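Side-chain contacts in D-isomer specific 2-hydroxyacid dehydrogenase family protein (Desulfovibrio vulgaris, PDB 5TX7), which probably catalyses the NAD- or NADP-dependent interconversion of D-2-hydroxyacids and 2-oxoacids: residues V80-A85 with N316-A321; E197-T200 with V204-L207; A119-R124 with S141-L146. One frame throughout, in Å; residues are numbered along the deposited sequence.

Interaction 1 is remote from the other two, which lie in the NAD-binding domain. It sits at the sheet of strands 27-30, 3-6, 48-51, 69-72 and 92-93, where the C-terminal tail returns. Interaction 2 lies in the seven-stranded parallel sheet, about 34 Å from interaction 1 between centres. Interaction 3, at the subunit interface, is about 47 Å from interaction 1 between centres and on the opposite side of the chain's centre. Interactions 2 and 3 are closer, with nearest atoms about 5 Å apart, but do not touch. Leu198 of interaction 2 is near, without touching, the presumed dinucleotide-binding glycines Gly155, Gly157 and Gly160.

Interaction 1: V80-A85 with N316-A321; sequences VDVAAA and NVVNAA
Asn319 reaches from the C-terminal tail to the first turn of helix 82-87, and each part of its side chain meets something different. Its CB lies beside Val82, 3.3 Å from Val82 O and 3.8 Å from Val82 CB. CG stands between the backbone N and the carbonyl carbon (chi1 70°), which carries the amide across to the helix start. At the tip, Asn319 ND2 donates to Val82 O at 2.9 Å, with an N-H...O angle of 161°; the acceptor lies near the amide plane, and the donor is tilted 18° from the carbonyl plane. The same ND2 also donates to Ile90 O, while OD1 accepts from Val92 N, so both ends of the buried amide are engaged. Ala85 CB lies 4.0 Å from Asn319 ND2. Beside the polar bond, Val82 CG1 meets Val318 CG2 at 4.0 Å, the side chains crossing at about a right angle. Asp81 OD1 N-caps the helix, accepting from Ala84 N at 3.1 Å. Asn319, beside the backbone bonds of Val318 with Val92, thus ties the tail to helix 82-87 and outermost strand 92-93 of a five-stranded parallel sheet (order 2-1-3-4-5), consistent with the flavodoxin-like substrate-binding domain of this dehydrogenase family.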
loop_
_atom_site.group_PDB
_atom_site.type_symbol
_atom_site.label_atom_id
_atom_site.label_comp_id
_atom_site.label_asym_id
_atom_site.label_seq_id
_atom_site.Cartn_x
_atom_site.Cartn_y
_atom_site.Cartn_z
ATOM N N VAL A 80 -17.558 28.337 -4.504
ATOM C CA VAL A 80 -18.921 28.789 -4.292
ATOM C C VAL A 80 -18.933 30.004 -3.370
ATOM O O VAL A 80 -18.507 29.913 -2.232
ATOM C CB VAL A 80 -19.779 27.679 -3.654
ATOM C CG1 VAL A 80 -21.218 28.155 -3.446
ATOM C CG2 VAL A 80 -19.769 26.436 -4.542
ATOM N N ASP A 81 -19.439 31.136 -3.861
ATOM C CA ASP A 81 -19.601 32.326 -3.029
ATOM C C ASP A 81 -20.789 32.115 -2.091
ATOM O O ASP A 81 -21.895 32.568 -2.370
ATOM C CB ASP A 81 -19.775 33.584 -3.888
ATOM C CG ASP A 81 -19.710 34.867 -3.064
ATOM O OD1 ASP A 81 -19.838 34.794 -1.817
ATOM O OD2 ASP A 81 -19.530 35.957 -3.649
ATOM N N VAL A 82 -20.535 31.416 -0.985
ATOM C CA VAL A 82 -21.597 31.015 -0.061
ATOM C C VAL A 82 -22.165 32.193 0.727
ATOM O O VAL A 82 -23.299 32.115 1.212
ATOM C CB VAL A 82 -21.188 29.868 0.900
ATOM C CG1 VAL A 82 -20.740 28.635 0.119
ATOM C CG2 VAL A 82 -20.112 30.297 1.892
ATOM N N ALA A 83 -21.387 33.265 0.860
ATOM C CA ALA A 83 -21.886 34.515 1.463
ATOM C C ALA A 83 -22.975 35.162 0.589
ATOM O O ALA A 83 -24.023 35.546 1.086
ATOM C CB ALA A 83 -20.739 35.500 1.704
ATOM N N ALA A 84 -22.716 35.266 -0.709
ATOM C CA ALA A 84 -23.709 35.757 -1.661
ATOM C C ALA A 84 -24.967 34.889 -1.647
ATOM O O ALA A 84 -26.084 35.400 -1.679
ATOM C CB ALA A 84 -23.130 35.799 -3.072
ATOM N N ALA A 85 -24.776 33.575 -1.606
ATOM C CA ALA A 85 -25.900 32.649 -1.470
ATOM C C ALA A 85 -26.732 32.936 -0.217
ATOM O O ALA A 85 -27.967 32.944 -0.280
ATOM C CB ALA A 85 -25.412 31.205 -1.482
ATOM N N ASN A 316 -25.373 20.491 7.859
ATOM C CA ASN A 316 -24.037 20.811 7.299
ATOM C C ASN A 316 -23.993 22.170 6.592
ATOM O O ASN A 316 -23.315 22.335 5.594
ATOM C CB ASN A 316 -23.555 19.707 6.350
ATOM C CG ASN A 316 -23.298 18.389 7.050
ATOM O OD1 ASN A 316 -22.769 18.358 8.160
ATOM N ND2 ASN A 316 -23.634 17.286 6.385
ATOM N N VAL A 317 -24.699 23.151 7.137
ATOM C CA VAL A 317 -24.800 24.450 6.497
ATOM C C VAL A 317 -23.477 25.189 6.729
ATOM O O VAL A 317 -23.043 25.337 7.884
ATOM C CB VAL A 317 -26.010 25.237 7.034
ATOM C CG1 VAL A 317 -26.114 26.607 6.389
ATOM C CG2 VAL A 317 -27.287 24.475 6.755
ATOM N N VAL A 318 -22.840 25.634 5.644
ATOM C CA VAL A 318 -21.557 26.363 5.737
ATOM C C VAL A 318 -21.683 27.898 5.660
ATOM O O VAL A 318 -20.669 28.597 5.775
ATOM C CB VAL A 318 -20.498 25.861 4.706
ATOM C CG1 VAL A 318 -20.259 24.372 4.873
ATOM C CG2 VAL A 318 -20.889 26.162 3.257
ATOM N N ASN A 319 -22.910 28.414 5.496
ATOM C CA ASN A 319 -23.147 29.854 5.428
ATOM C C ASN A 319 -24.266 30.338 6.366
ATOM O O ASN A 319 -25.019 31.260 6.035
ATOM C CB ASN A 319 -23.406 30.252 3.974
ATOM C CG ASN A 319 -24.739 29.743 3.444
ATOM O OD1 ASN A 319 -25.327 28.815 3.988
ATOM N ND2 ASN A 319 -25.231 30.369 2.384
ATOM N N ALA A 320 -24.338 29.736 7.554
ATOM C CA ALA A 320 -25.383 30.055 8.545
ATOM C C ALA A 320 -25.320 31.517 9.012
ATOM O O ALA A 320 -26.354 32.162 9.219
ATOM C CB ALA A 320 -25.284 29.111 9.734
ATOM N N ALA A 321 -24.098 32.027 9.152
ATOM C CA ALA A 321 -23.851 33.423 9.508
ATOM C C ALA A 321 -24.423 34.448 8.510
ATOM O O ALA A 321 -24.759 35.556 8.910
ATOM C CB ALA A 321 -22.355 33.646 9.685
#

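Interaction 2: E197-T200 with V204-L207; sequences ELFT and VVSL
Helix segment 197-200 packs against strand 204-207 with Phe199 and Val205 as the closest backbone pair, their CA atoms 7.4 Å apart, a spacing filled by side chains. Val205 points its CB toward the helix; its CG1 meets the phenyl ring alone, while CG2 lies between Leu198 and the ring. CG2 meets the tip of the leucine, 3.8 Å from Leu198 CD2, the side chains crossing at a slant. Leu198 has its CG anti to the backbone N (chi1 -172°), which sends the isobutyl group out from the helix, and CD2 ends beside Val205. The other methyl, CG1, comes to the far part of the ring, 4.1 Å from both Phe199 CE2 and Phe199 CZ. It approaches the ring obliquely, and Val205 CG2 also lies 4.1 Å from Phe199 CE2, so the two methyls share one ring atom. All three residues are buried. Val154 of the neighbouring strand 150-154 touches both Leu198 and Val205, while Met227 touches both Phe199 and Val205, continuing the apolar layer. Strand 204-207 is itself held in the parallel sheet by backbone bonds to Gly152 on one neighbouring strand and to Ile234 on the other. The chemistry is wholly apolar between these segments: their side chains meet through carbon-carbon contacts, so this part of the helix rests on the sheet of the Rossmann-type domain by shape and burial.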
loop_
_atom_site.group_PDB
_atom_site.type_symbol
_atom_site.label_atom_id
_atom_site.label_comp_id
_atom_site.label_asym_id
_atom_site.label_seq_id
_atom_site.Cartn_x
_atom_site.Cartn_y
_atom_site.Cartn_z
ATOM N N GLU A 197 10.143 20.688 15.433
ATOM C CA GLU A 197 10.530 19.401 16.014
ATOM C C GLU A 197 10.048 18.203 15.185
ATOM O O GLU A 197 10.748 17.186 15.089
ATOM C CB GLU A 197 9.974 19.314 17.442
ATOM C CG GLU A 197 10.425 18.126 18.288
ATOM C CD GLU A 197 9.778 18.116 19.682
ATOM O OE1 GLU A 197 9.216 19.168 20.130
ATOM O OE2 GLU A 197 9.824 17.039 20.332
ATOM N N LEU A 198 8.861 18.328 14.592
ATOM C CA LEU A 198 8.313 17.286 13.719
ATOM C C LEU A 198 9.263 17.032 12.563
ATOM O O LEU A 198 9.618 15.887 12.329
ATOM C CB LEU A 198 6.918 17.643 13.196
ATOM C CG LEU A 198 6.125 16.568 12.420
ATOM C CD1 LEU A 198 4.625 16.763 12.579
ATOM C CD2 LEU A 198 6.433 16.516 10.935
ATOM N N PHE A 199 9.692 18.085 11.871
ATOM C CA PHE A 199 10.616 17.916 10.722
ATOM C C PHE A 199 12.007 17.378 11.065
ATOM O O PHE A 199 12.566 16.625 10.261
ATOM C CB PHE A 199 10.727 19.200 9.888
ATOM C CG PHE A 199 9.547 19.418 9.001
ATOM C CD1 PHE A 199 8.432 20.094 9.477
ATOM C CD2 PHE A 199 9.515 18.883 7.720
ATOM C CE1 PHE A 199 7.316 20.270 8.685
ATOM C CE2 PHE A 199 8.416 19.081 6.916
ATOM C CZ PHE A 199 7.308 19.764 7.405
ATOM N N THR A 200 12.557 17.720 12.243
ATOM C CA THR A 200 13.857 17.189 12.636
ATOM C C THR A 200 13.770 15.710 13.063
ATOM O O THR A 200 14.751 14.994 12.950
ATOM C CB THR A 200 14.593 18.016 13.740
ATOM O OG1 THR A 200 13.938 17.897 14.994
ATOM C CG2 THR A 200 14.696 19.464 13.409
ATOM N N VAL A 204 9.153 10.132 7.847
ATOM C CA VAL A 204 8.099 10.339 6.872
ATOM C C VAL A 204 7.225 11.452 7.398
ATOM O O VAL A 204 6.781 11.392 8.532
ATOM C CB VAL A 204 7.198 9.099 6.705
ATOM C CG1 VAL A 204 6.124 9.353 5.639
ATOM C CG2 VAL A 204 8.027 7.872 6.376
ATOM N N VAL A 205 6.948 12.441 6.559
ATOM C CA VAL A 205 6.061 13.527 6.902
ATOM C C VAL A 205 4.848 13.453 5.997
ATOM O O VAL A 205 5.021 13.450 4.789
ATOM C CB VAL A 205 6.738 14.895 6.665
ATOM C CG1 VAL A 205 5.727 16.031 6.815
ATOM C CG2 VAL A 205 7.836 15.102 7.676
ATOM N N SER A 206 3.643 13.457 6.580
ATOM C CA SER A 206 2.410 13.546 5.824
ATOM C C SER A 206 1.576 14.764 6.212
ATOM O O SER A 206 1.351 15.005 7.395
ATOM C CB SER A 206 1.585 12.292 6.039
ATOM O OG SER A 206 0.481 12.272 5.126
ATOM N N LEU A 207 1.070 15.500 5.214
ATOM C CA LEU A 207 0.344 16.758 5.438
ATOM C C LEU A 207 -1.164 16.568 5.474
ATOM O O LEU A 207 -1.744 15.958 4.571
ATOM C CB LEU A 207 0.698 17.772 4.349
ATOM C CG LEU A 207 2.192 18.096 4.172
ATOM C CD1 LEU A 207 2.346 19.260 3.199
ATOM C CD2 LEU A 207 2.908 18.406 5.483
#

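Interaction 3: A119-R124 with S141-L146; sequences ALHDHR and STQEEL
This contact belongs to the dimer interface region of the NAD-binding domain, where helix 118-126 meets the extended loop that leads to strand 150-154. Across it, the CE1-NE2 side of the His121 imidazole meets Ser141 and Gln143. CG of His121 lies anti to the carbonyl carbon (chi1 -67°), and the ring swings out to put CE1 and NE2 foremost. His121 NE2 has the backbone N of Ser141 at its edge, near the ring plane, at 3.7 Å, a distance too long for a hydrogen bond. Next to it, His121 CE1 is 4.0 Å from Ser141 CB and 3.6 Å from Gln143 NE2. The glutamine side chain, bent at chi2, slides past the histidine in the opposite direction, its amide almost perpendicular to the ring, with 87° between the planes. That bend folds Gln143 back on its own loop: NE2 donates to Ser141 O at 3.0 Å, with an N-H...O angle of 160°, and the acceptor lies in the amide plane. OE1 of Gln143 is bonded to Arg116 NE, fixing the other end of the amide, while His121 ND1 is paired with Arg117 O and NE2 has a weak bond to Asp140 N. Gln143 also packs on Leu287 of the second subunit and hydrogen-bonds to that subunit through its backbone. Chemically, the polar groups of His121 and Gln143 are bonded to partners other than each other, leaving a van der Waals contact between ring and amide. The loop's own Gln143-Ser141 bond and the bond to Arg116 set the amide's orientation, while the bond from His121 ND1 to Arg117 O, with the weak one at NE2, probably fixes the rotation of the ring.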
loop_
_atom_site.group_PDB
_atom_site.type_symbol
_atom_site.label_atom_id
_atom_site.label_comp_id
_atom_site.label_asym_id
_atom_site.label_seq_id
_atom_site.Cartn_x
_atom_site.Cartn_y
_atom_site.Cartn_z
ATOM N N ALA A 119 5.067 -1.638 -8.636
ATOM C CA ALA A 119 4.696 -1.437 -10.042
ATOM C C ALA A 119 5.904 -1.358 -10.969
ATOM O O ALA A 119 5.835 -1.813 -12.116
ATOM C CB ALA A 119 3.839 -0.186 -10.191
ATOM N N LEU A 120 6.991 -0.766 -10.492
ATOM C CA LEU A 120 8.256 -0.797 -11.232
ATOM C C LEU A 120 8.707 -2.242 -11.473
ATOM O O LEU A 120 8.932 -2.637 -12.595
ATOM C CB LEU A 120 9.348 -0.008 -10.512
ATOM C CG LEU A 120 10.761 -0.110 -11.095
ATOM C CD1 LEU A 120 10.793 0.392 -12.531
ATOM C CD2 LEU A 120 11.759 0.667 -10.247
ATOM N N HIS A 121 8.799 -3.037 -10.421
ATOM C CA HIS A 121 9.244 -4.428 -10.561
ATOM C C HIS A 121 8.315 -5.301 -11.408
ATOM O O HIS A 121 8.779 -6.226 -12.090
ATOM C CB HIS A 121 9.466 -5.065 -9.202
ATOM C CG HIS A 121 10.605 -4.461 -8.461
ATOM N ND1 HIS A 121 10.429 -3.446 -7.552
ATOM C CD2 HIS A 121 11.937 -4.694 -8.512
ATOM C CE1 HIS A 121 11.597 -3.091 -7.060
ATOM N NE2 HIS A 121 12.529 -3.831 -7.624
ATOM N N ASP A 122 7.021 -5.006 -11.362
ATOM C CA ASP A 122 6.056 -5.620 -12.280
ATOM C C ASP A 122 6.378 -5.290 -13.744
ATOM O O ASP A 122 6.377 -6.177 -14.605
ATOM C CB ASP A 122 4.638 -5.181 -11.915
ATOM C CG ASP A 122 3.591 -5.733 -12.856
ATOM O OD1 ASP A 122 3.139 -6.873 -12.636
ATOM O OD2 ASP A 122 3.187 -5.012 -13.784
ATOM N N HIS A 123 6.681 -4.023 -14.002
ATOM C CA HIS A 123 7.079 -3.568 -15.331
ATOM C C HIS A 123 8.359 -4.254 -15.808
ATOM O O HIS A 123 8.466 -4.639 -16.969
ATOM C CB HIS A 123 7.238 -2.042 -15.340
ATOM C CG HIS A 123 7.863 -1.505 -16.581
ATOM N ND1 HIS A 123 7.118 -1.081 -17.659
ATOM C CD2 HIS A 123 9.161 -1.332 -16.922
ATOM C CE1 HIS A 123 7.932 -0.666 -18.613
ATOM N NE2 HIS A 123 9.176 -0.816 -18.194
ATOM N N ARG A 124 9.317 -4.421 -14.907
ATOM C CA ARG A 124 10.600 -5.032 -15.241
ATOM C C ARG A 124 10.431 -6.515 -15.542
ATOM O O ARG A 124 11.012 -7.007 -16.500
ATOM C CB ARG A 124 11.606 -4.813 -14.112
ATOM C CG ARG A 124 11.926 -3.333 -13.855
ATOM C CD ARG A 124 12.841 -2.736 -14.899
ATOM N NE ARG A 124 14.100 -3.483 -14.968
ATOM C CZ ARG A 124 14.645 -4.031 -16.063
ATOM N NH1 ARG A 124 14.097 -3.913 -17.282
ATOM N NH2 ARG A 124 15.795 -4.689 -15.937
ATOM N N SER A 141 15.359 -1.523 -6.891
ATOM C CA SER A 141 15.152 -0.474 -5.908
ATOM C C SER A 141 15.183 -1.155 -4.567
ATOM O O SER A 141 14.427 -2.111 -4.367
ATOM C CB SER A 141 13.785 0.172 -6.143
ATOM O OG SER A 141 13.707 1.439 -5.544
ATOM N N THR A 142 16.041 -0.691 -3.659
ATOM C CA THR A 142 16.087 -1.234 -2.311
ATOM C C THR A 142 14.682 -1.296 -1.693
ATOM O O THR A 142 13.913 -0.308 -1.752
ATOM C CB THR A 142 16.969 -0.382 -1.374
ATOM O OG1 THR A 142 18.328 -0.389 -1.833
ATOM C CG2 THR A 142 16.913 -0.940 0.066
ATOM N N GLN A 143 14.354 -2.465 -1.133
ATOM C CA GLN A 143 13.080 -2.674 -0.456
ATOM C C GLN A 143 13.170 -2.125 0.947
ATOM O O GLN A 143 14.071 -2.516 1.689
ATOM C CB GLN A 143 12.739 -4.169 -0.441
ATOM C CG GLN A 143 12.532 -4.783 -1.820
ATOM C CD GLN A 143 11.395 -4.114 -2.570
ATOM O OE1 GLN A 143 10.210 -4.407 -2.347
ATOM N NE2 GLN A 143 11.749 -3.186 -3.448
ATOM N N GLU A 144 12.275 -1.212 1.300
ATOM C CA GLU A 144 12.420 -0.471 2.551
ATOM C C GLU A 144 11.199 -0.739 3.426
ATOM O O GLU A 144 10.057 -0.701 2.977
ATOM C CB GLU A 144 12.628 1.025 2.287
ATOM C CG GLU A 144 13.597 1.704 3.252
ATOM C CD GLU A 144 13.904 3.162 2.900
ATOM O OE1 GLU A 144 14.050 3.483 1.705
ATOM O OE2 GLU A 144 14.022 3.998 3.824
ATOM N N GLU A 145 11.490 -1.023 4.688
ATOM C CA GLU A 145 10.501 -1.378 5.686
ATOM C C GLU A 145 10.165 -0.104 6.436
ATOM O O GLU A 145 11.059 0.711 6.685
ATOM C CB GLU A 145 11.121 -2.390 6.634
ATOM C CG GLU A 145 10.201 -3.484 7.113
ATOM C CD GLU A 145 10.933 -4.457 8.038
ATOM O OE1 GLU A 145 10.897 -4.208 9.261
ATOM O OE2 GLU A 145 11.575 -5.437 7.558
ATOM N N LEU A 146 8.895 0.078 6.796
ATOM C CA LEU A 146 8.509 1.234 7.623
ATOM C C LEU A 146 8.793 1.027 9.110
ATOM O O LEU A 146 8.842 2.004 9.854
ATOM C CB LEU A 146 7.050 1.590 7.395
ATOM C CG LEU A 146 6.700 1.953 5.943
ATOM C CD1 LEU A 146 5.210 2.156 5.776
ATOM C CD2 LEU A 146 7.428 3.197 5.451
#